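Local structure of anopheles gambiae adenosine kinase (Anopheles gambiae, 3LOO) at residues V83-L87 against T99-F103; F102-V106 against D159-L165. The protein catalyses the phosphorylation of adenosine to AMP at the expense of ATP, and belongs to the pfkB family of carbohydrate kinases. All coordinates share one frame; numbering follows the deposited sequence.

How the interactions relate
Strand 100-107 belongs to the mainly parallel nine-stranded sheet at the core of this kinase, lying between strands 125-131 and 26-29, and the two contacts show how alternating side chains let one strand serve two layers. Interaction 1 comes first along the chain and joins the start of helix 82-94 to the first half of the strand through Phe-102. Interaction 2, its centre about 13 Å from that of interaction 1, shares Phe-102 and Phe-103 in its strand segment but continues to Cys-105; through Phe-103, which points away from helix 82-94, it meets the loop ahead of helix 168-176. The contacts lie on opposite sides of one strand, consistent with the layered ribokinase-like fold of the pfkB family.

Interaction 1. Residues V83-L87 against T99-F103; sequences VQNSL and TAIFF
Gln-84 and Leu-87 lie on a helical turn that runs nearly antiparallel to the strand carrying Phe-102 and Ala-100, their directions 167° apart and their axes no closer than 9.3 Å. Helix 82-94 packs here on one face of the central, mainly parallel sheet and leads through a short connection into strand 100-107. Phe-102 is the hub. Its CG stands anti to the backbone N (chi1 179°), which sends the ring from the strand toward Val-83 and Gln-84. The side chains of Gln-84 and Phe-102 cross at about a right angle, and Gln-84 CB lies over one face, nearer the rim than the middle, 4.2 Å from the Phe-102 centroid in a CH-pi contact. Beyond CB the glutamine chain is extended, and its amide is tilted by 25° from the ring plane, with OE1 4.0 Å from Phe-102 CD2. The amide is held from outside: OE1 bonds to Tyr-128 OH and NE2 to Gly-80 O. Asn-85, next on the turn, gives its ND2 to Asp-317 OD2 and the bound dinucleotide. Val-83 approaches the ring at its edge, where CG1 comes within 3.9 Å of Phe-102 CE1. One turn further on, Leu-87 wedges against the strand itself: CG packs on Ala-100 CB at 3.9 Å, and CD2 reaches the main chain, 3.4 Å from Ile-101 O. Helix and sheet are therefore joined mainly by van der Waals packing and one CH-pi contact, with no hydrogen bond between the segments.

Interaction 2. Residues F102-V106 against D159-L165; sequences FFGCV and DFTPEHL
Phe-103, Cys-105 and Phe-160 bury the most surface where the loop between strand 147-153 and helix 168-176 packs on the face of the sheet away from helix 82-94. With chi1 at -66°, CG of Phe-103 lies anti to the carbonyl carbon, which places the ring against Leu-165 and His-164. Leu-165 sets a methyl over one face, its CD2 3.7 Å from the Phe-103 centroid in a CH-pi contact. His-164 meets the same ring obliquely, its NE2 3.9 Å from Phe-103 CD1 and the two planes nearly perpendicular at 86°. That NE2 also bonds to Gln-127 O on the adjoining strand, which would fix the turn of the imidazole. Two residues along, Cys-105 rests its CB on the backbone of Phe-160, 3.8 Å from Phe-160 N, while its SG reaches Asp-159 CB at 3.9 Å. The Phe-160 ring turns CD1 and CE1 to the main chain, obliquely to Gly-104 CA and Phe-103 CB; it also pairs edge-to-face with Phe-186 and touches Val-189 and Ser-193 of helix 187-203. The interface is mostly apolar, without hydrogen bonds between the segments; Gly-104 N is buried by it and has no partner in the model.

Interaction 1. Residues V83-L87 against T99-F103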
ATOM      1  N   VAL A  83      -0.427  -3.295   0.113  1.00 19.31           N
ATOM      2  CA  VAL A  83      -1.552  -3.496  -0.794  1.00 20.00           C
ATOM      3  C   VAL A  83      -2.478  -4.584  -0.234  1.00 21.42           C
ATOM      4  O   VAL A  83      -3.696  -4.448  -0.283  1.00 22.44           O
ATOM      5  CB  VAL A  83      -1.069  -3.915  -2.248  1.00 19.80           C
ATOM      6  CG1 VAL A  83      -2.293  -4.283  -3.145  1.00 17.89           C
ATOM      7  CG2 VAL A  83      -0.249  -2.805  -2.865  1.00 17.91           C
ATOM      8  N   GLN A  84      -1.897  -5.663   0.303  1.00 21.72           N
ATOM      9  CA  GLN A  84      -2.692  -6.670   0.990  1.00 22.18           C
ATOM     10  C   GLN A  84      -3.585  -6.101   2.099  1.00 21.83           C
ATOM     11  O   GLN A  84      -4.789  -6.422   2.145  1.00 21.49           O
ATOM     12  CB  GLN A  84      -1.824  -7.823   1.518  1.00 22.57           C
ATOM     13  CG  GLN A  84      -2.685  -9.046   1.848  1.00 24.66           C
ATOM     14  CD  GLN A  84      -1.882 -10.335   2.001  1.00 26.39           C
ATOM     15  OE1 GLN A  84      -2.292 -11.366   1.490  1.00 27.91           O
ATOM     16  NE2 GLN A  84      -0.765 -10.292   2.762  1.00 27.75           N
ATOM     17  N   ASN A  85      -3.006  -5.272   2.969  1.00 21.61           N
ATOM     18  CA  ASN A  85      -3.743  -4.594   4.030  1.00 22.95           C
ATOM     19  C   ASN A  85      -4.917  -3.780   3.458  1.00 23.21           C
ATOM     20  O   ASN A  85      -6.020  -3.828   3.983  1.00 23.25           O
ATOM     21  CB  ASN A  85      -2.873  -3.553   4.757  1.00 23.54           C
ATOM     22  CG  ASN A  85      -1.867  -4.151   5.743  1.00 26.23           C
ATOM     23  OD1 ASN A  85      -1.985  -5.291   6.192  1.00 26.89           O
ATOM     24  ND2 ASN A  85      -0.835  -3.354   6.053  1.00 27.74           N
ATOM     25  N   SER A  86      -4.636  -2.993   2.412  1.00 22.93           N
ATOM     26  CA  SER A  86      -5.646  -2.136   1.807  1.00 22.61           C
ATOM     27  C   SER A  86      -6.815  -2.960   1.227  1.00 22.81           C
ATOM     28  O   SER A  86      -7.983  -2.624   1.417  1.00 22.24           O
ATOM     29  CB  SER A  86      -4.998  -1.236   0.743  1.00 23.14           C
ATOM     30  OG  SER A  86      -4.222  -0.193   1.345  1.00 19.94           O
ATOM     31  N   LEU A  87      -6.493  -4.030   0.508  1.00 22.74           N
ATOM     32  CA  LEU A  87      -7.533  -4.906  -0.042  1.00 23.05           C
ATOM     33  C   LEU A  87      -8.356  -5.630   1.058  1.00 23.97           C
ATOM     34  O   LEU A  87      -9.576  -5.809   0.905  1.00 23.93           O
ATOM     35  CB  LEU A  87      -6.927  -5.875  -1.065  1.00 22.14           C
ATOM     36  CG  LEU A  87      -6.931  -5.343  -2.488  1.00 23.81           C
ATOM     37  CD1 LEU A  87      -6.219  -4.017  -2.691  1.00 23.80           C
ATOM     38  CD2 LEU A  87      -6.353  -6.428  -3.455  1.00 21.87           C
ATOM     39  N   THR A  99     -14.580  -9.589  -4.423  1.00 22.35           N
ATOM     40  CA  THR A  99     -14.669  -8.323  -5.136  1.00 23.84           C
ATOM     41  C   THR A  99     -13.233  -7.809  -5.478  1.00 24.06           C
ATOM     42  O   THR A  99     -13.034  -7.193  -6.527  1.00 23.40           O
ATOM     43  CB  THR A  99     -15.502  -7.260  -4.378  1.00 23.32           C
ATOM     44  OG1 THR A  99     -16.791  -7.803  -4.057  1.00 26.47           O
ATOM     45  CG2 THR A  99     -15.746  -6.034  -5.239  1.00 24.15           C
ATOM     46  N   ALA A 100     -12.263  -8.084  -4.592  1.00 23.71           N
ATOM     47  CA  ALA A 100     -10.849  -7.734  -4.846  1.00 24.18           C
ATOM     48  C   ALA A 100      -9.971  -8.972  -4.994  1.00 23.52           C
ATOM     49  O   ALA A 100     -10.148  -9.976  -4.268  1.00 24.70           O
ATOM     50  CB  ALA A 100     -10.302  -6.795  -3.753  1.00 23.49           C
ATOM     51  N   ILE A 101      -9.061  -8.913  -5.966  1.00 22.81           N
ATOM     52  CA  ILE A 101      -8.087  -9.957  -6.218  1.00 22.92           C
ATOM     53  C   ILE A 101      -6.663  -9.444  -5.848  1.00 23.04           C
ATOM     54  O   ILE A 101      -6.309  -8.328  -6.225  1.00 23.70           O
ATOM     55  CB  ILE A 101      -8.081 -10.342  -7.706  1.00 23.10           C
ATOM     56  CG1 ILE A 101      -9.448 -10.963  -8.107  1.00 26.19           C
ATOM     57  CG2 ILE A 101      -6.973 -11.350  -7.985  1.00 20.73           C
ATOM     58  CD1 ILE A 101      -9.615 -10.996  -9.611  1.00 21.97           C
ATOM     59  N   PHE A 102      -5.896 -10.241  -5.099  1.00 22.65           N
ATOM     60  CA  PHE A 102      -4.517  -9.878  -4.745  1.00 22.60           C
ATOM     61  C   PHE A 102      -3.489 -10.770  -5.464  1.00 22.09           C
ATOM     62  O   PHE A 102      -3.578 -11.997  -5.396  1.00 22.11           O
ATOM     63  CB  PHE A 102      -4.293  -9.899  -3.204  1.00 23.03           C
ATOM     64  CG  PHE A 102      -2.840  -9.554  -2.796  1.00 21.50           C
ATOM     65  CD1 PHE A 102      -2.400  -8.243  -2.806  1.00 20.73           C
ATOM     66  CD2 PHE A 102      -1.956 -10.533  -2.456  1.00 22.04           C
ATOM     67  CE1 PHE A 102      -1.072  -7.902  -2.483  1.00 22.77           C
ATOM     68  CE2 PHE A 102      -0.595 -10.207  -2.122  1.00 23.71           C
ATOM     69  CZ  PHE A 102      -0.170  -8.879  -2.140  1.00 20.26           C
ATOM     70  N   PHE A 103      -2.509 -10.146  -6.129  1.00 21.96           N
ATOM     71  CA  PHE A 103      -1.364 -10.867  -6.697  1.00 21.63           C
ATOM     72  C   PHE A 103      -0.077 -10.474  -5.960  1.00 22.22           C
ATOM     73  O   PHE A 103       0.216  -9.275  -5.806  1.00 21.18           O
ATOM     74  CB  PHE A 103      -1.132 -10.559  -8.181  1.00 22.32           C
ATOM     75  CG  PHE A 103      -2.221 -11.033  -9.114  1.00 25.48           C
ATOM     76  CD1 PHE A 103      -2.518 -12.396  -9.243  1.00 26.40           C
ATOM     77  CD2 PHE A 103      -2.878 -10.119  -9.930  1.00 26.68           C
ATOM     78  CE1 PHE A 103      -3.491 -12.843 -10.133  1.00 26.19           C
ATOM     79  CE2 PHE A 103      -3.864 -10.553 -10.846  1.00 28.47           C
ATOM     80  CZ  PHE A 103      -4.157 -11.933 -10.935  1.00 27.01           C
TER

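Interaction 2. Residues F102-V106 against D159-L165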
ATOM      1  N   PHE A 102      -5.896 -10.241  -5.099  1.00 22.65           N
ATOM      2  CA  PHE A 102      -4.517  -9.878  -4.745  1.00 22.60           C
ATOM      3  C   PHE A 102      -3.489 -10.770  -5.464  1.00 22.09           C
ATOM      4  O   PHE A 102      -3.578 -11.997  -5.396  1.00 22.11           O
ATOM      5  CB  PHE A 102      -4.293  -9.899  -3.204  1.00 23.03           C
ATOM      6  CG  PHE A 102      -2.840  -9.554  -2.796  1.00 21.50           C
ATOM      7  CD1 PHE A 102      -2.400  -8.243  -2.806  1.00 20.73           C
ATOM      8  CD2 PHE A 102      -1.956 -10.533  -2.456  1.00 22.04           C
ATOM      9  CE1 PHE A 102      -1.072  -7.902  -2.483  1.00 22.77           C
ATOM     10  CE2 PHE A 102      -0.595 -10.207  -2.122  1.00 23.71           C
ATOM     11  CZ  PHE A 102      -0.170  -8.879  -2.140  1.00 20.26           C
ATOM     12  N   PHE A 103      -2.509 -10.146  -6.129  1.00 21.96           N
ATOM     13  CA  PHE A 103      -1.364 -10.867  -6.697  1.00 21.63           C
ATOM     14  C   PHE A 103      -0.077 -10.474  -5.960  1.00 22.22           C
ATOM     15  O   PHE A 103       0.216  -9.275  -5.806  1.00 21.18           O
ATOM     16  CB  PHE A 103      -1.132 -10.559  -8.181  1.00 22.32           C
ATOM     17  CG  PHE A 103      -2.221 -11.033  -9.114  1.00 25.48           C
ATOM     18  CD1 PHE A 103      -2.518 -12.396  -9.243  1.00 26.40           C
ATOM     19  CD2 PHE A 103      -2.878 -10.119  -9.930  1.00 26.68           C
ATOM     20  CE1 PHE A 103      -3.491 -12.843 -10.133  1.00 26.19           C
ATOM     21  CE2 PHE A 103      -3.864 -10.553 -10.846  1.00 28.47           C
ATOM     22  CZ  PHE A 103      -4.157 -11.933 -10.935  1.00 27.01           C
ATOM     23  N   GLY A 104       0.681 -11.481  -5.546  1.00 21.71           N
ATOM     24  CA  GLY A 104       2.032 -11.295  -5.003  1.00 23.16           C
ATOM     25  C   GLY A 104       2.583 -12.685  -4.733  1.00 23.77           C
ATOM     26  O   GLY A 104       1.868 -13.685  -4.932  1.00 23.99           O
ATOM     27  N   CYS A 105       3.843 -12.753  -4.299  1.00 23.98           N
ATOM     28  CA  CYS A 105       4.533 -14.036  -4.093  1.00 24.35           C
ATOM     29  C   CYS A 105       4.881 -14.342  -2.639  1.00 23.74           C
ATOM     30  O   CYS A 105       5.441 -13.490  -1.903  1.00 22.82           O
ATOM     31  CB  CYS A 105       5.792 -14.109  -4.976  1.00 24.51           C
ATOM     32  SG  CYS A 105       6.553 -15.795  -5.074  1.00 29.45           S
ATOM     33  N   VAL A 106       4.559 -15.574  -2.231  1.00 23.96           N
ATOM     34  CA  VAL A 106       4.775 -16.043  -0.863  1.00 23.75           C
ATOM     35  C   VAL A 106       5.621 -17.308  -0.946  1.00 25.04           C
ATOM     36  O   VAL A 106       5.858 -17.836  -2.048  1.00 24.19           O
ATOM     37  CB  VAL A 106       3.457 -16.372  -0.088  1.00 23.89           C
ATOM     38  CG1 VAL A 106       2.590 -15.107   0.178  1.00 24.62           C
ATOM     39  CG2 VAL A 106       2.643 -17.480  -0.795  1.00 22.01           C
ATOM     40  N   ASP A 159      10.376 -13.042  -5.311  1.00 33.03           N
ATOM     41  CA  ASP A 159      10.347 -14.045  -6.365  1.00 33.57           C
ATOM     42  C   ASP A 159       9.183 -13.902  -7.329  1.00 34.18           C
ATOM     43  O   ASP A 159       8.944 -14.794  -8.104  1.00 34.70           O
ATOM     44  CB  ASP A 159      10.368 -15.460  -5.766  1.00 33.82           C
ATOM     45  CG  ASP A 159      11.666 -15.748  -4.989  1.00 34.30           C
ATOM     46  OD1 ASP A 159      12.627 -14.984  -5.147  1.00 35.59           O
ATOM     47  OD2 ASP A 159      11.716 -16.709  -4.198  1.00 36.76           O
ATOM     48  N   PHE A 160       8.444 -12.789  -7.280  1.00 34.50           N
ATOM     49  CA  PHE A 160       7.322 -12.590  -8.172  1.00 34.28           C
ATOM     50  C   PHE A 160       7.832 -12.456  -9.607  1.00 35.38           C
ATOM     51  O   PHE A 160       8.804 -11.750  -9.845  1.00 34.64           O
ATOM     52  CB  PHE A 160       6.555 -11.321  -7.797  1.00 34.46           C
ATOM     53  CG  PHE A 160       5.327 -11.078  -8.638  1.00 32.61           C
ATOM     54  CD1 PHE A 160       4.089 -11.553  -8.221  1.00 33.97           C
ATOM     55  CD2 PHE A 160       5.405 -10.374  -9.838  1.00 33.00           C
ATOM     56  CE1 PHE A 160       2.944 -11.365  -8.997  1.00 34.63           C
ATOM     57  CE2 PHE A 160       4.264 -10.168 -10.612  1.00 33.39           C
ATOM     58  CZ  PHE A 160       3.028 -10.656 -10.182  1.00 34.31           C
ATOM     59  N   THR A 161       7.143 -13.088 -10.554  1.00 35.41           N
ATOM     60  CA  THR A 161       7.524 -12.966 -11.971  1.00 36.73           C
ATOM     61  C   THR A 161       6.341 -12.577 -12.840  1.00 36.61           C
ATOM     62  O   THR A 161       5.213 -13.022 -12.592  1.00 36.14           O
ATOM     63  CB  THR A 161       8.149 -14.255 -12.542  1.00 36.01           C
ATOM     64  OG1 THR A 161       7.234 -15.342 -12.368  1.00 39.28           O
ATOM     65  CG2 THR A 161       9.427 -14.576 -11.876  1.00 35.03           C
ATOM     66  N   PRO A 162       6.599 -11.768 -13.887  1.00 37.53           N
ATOM     67  CA  PRO A 162       5.546 -11.383 -14.840  1.00 37.88           C
ATOM     68  C   PRO A 162       4.769 -12.583 -15.374  1.00 38.49           C
ATOM     69  O   PRO A 162       3.608 -12.454 -15.735  1.00 38.78           O
ATOM     70  CB  PRO A 162       6.331 -10.724 -15.978  1.00 37.67           C
ATOM     71  CG  PRO A 162       7.564 -10.180 -15.319  1.00 37.74           C
ATOM     72  CD  PRO A 162       7.890 -11.094 -14.174  1.00 37.14           C
ATOM     73  N   GLU A 163       5.414 -13.743 -15.401  1.00 39.15           N
ATOM     74  CA  GLU A 163       4.805 -14.945 -15.928  1.00 40.36           C
ATOM     75  C   GLU A 163       3.587 -15.353 -15.095  1.00 39.68           C
ATOM     76  O   GLU A 163       2.632 -15.881 -15.640  1.00 39.80           O
ATOM     77  CB  GLU A 163       5.813 -16.114 -16.012  1.00 40.94           C
ATOM     78  CG  GLU A 163       7.341 -15.797 -15.799  1.00 46.02           C
ATOM     79  CD  GLU A 163       7.909 -14.704 -16.710  1.00 50.99           C
ATOM     80  OE1 GLU A 163       7.816 -14.835 -17.954  1.00 54.83           O
ATOM     81  OE2 GLU A 163       8.460 -13.712 -16.177  1.00 50.53           O
ATOM     82  N   HIS A 164       3.606 -15.089 -13.784  1.00 38.79           N
ATOM     83  CA  HIS A 164       2.453 -15.428 -12.916  1.00 37.59           C
ATOM     84  C   HIS A 164       1.162 -14.811 -13.450  1.00 37.49           C
ATOM     85  O   HIS A 164       0.069 -15.392 -13.343  1.00 36.87           O
ATOM     86  CB  HIS A 164       2.703 -14.986 -11.462  1.00 36.98           C
ATOM     87  CG  HIS A 164       1.594 -15.335 -10.511  1.00 34.70           C
ATOM     88  ND1 HIS A 164       1.263 -16.638 -10.191  1.00 32.48           N
ATOM     89  CD2 HIS A 164       0.758 -14.548  -9.788  1.00 33.65           C
ATOM     90  CE1 HIS A 164       0.268 -16.638  -9.316  1.00 31.21           C
ATOM     91  NE2 HIS A 164      -0.059 -15.383  -9.056  1.00 29.28           N
ATOM     92  N   LEU A 165       1.292 -13.623 -14.022  1.00 37.68           N
ATOM     93  CA  LEU A 165       0.144 -12.924 -14.569  1.00 38.23           C
ATOM     94  C   LEU A 165      -0.273 -13.443 -15.949  1.00 39.04           C
ATOM     95  O   LEU A 165      -1.341 -13.089 -16.432  1.00 39.18           O
ATOM     96  CB  LEU A 165       0.404 -11.425 -14.630  1.00 37.27           C
ATOM     97  CG  LEU A 165       0.801 -10.722 -13.330  1.00 37.26           C
ATOM     98  CD1 LEU A 165       0.993  -9.230 -13.614  1.00 33.79           C
ATOM     99  CD2 LEU A 165      -0.215 -10.962 -12.193  1.00 35.73           C
TER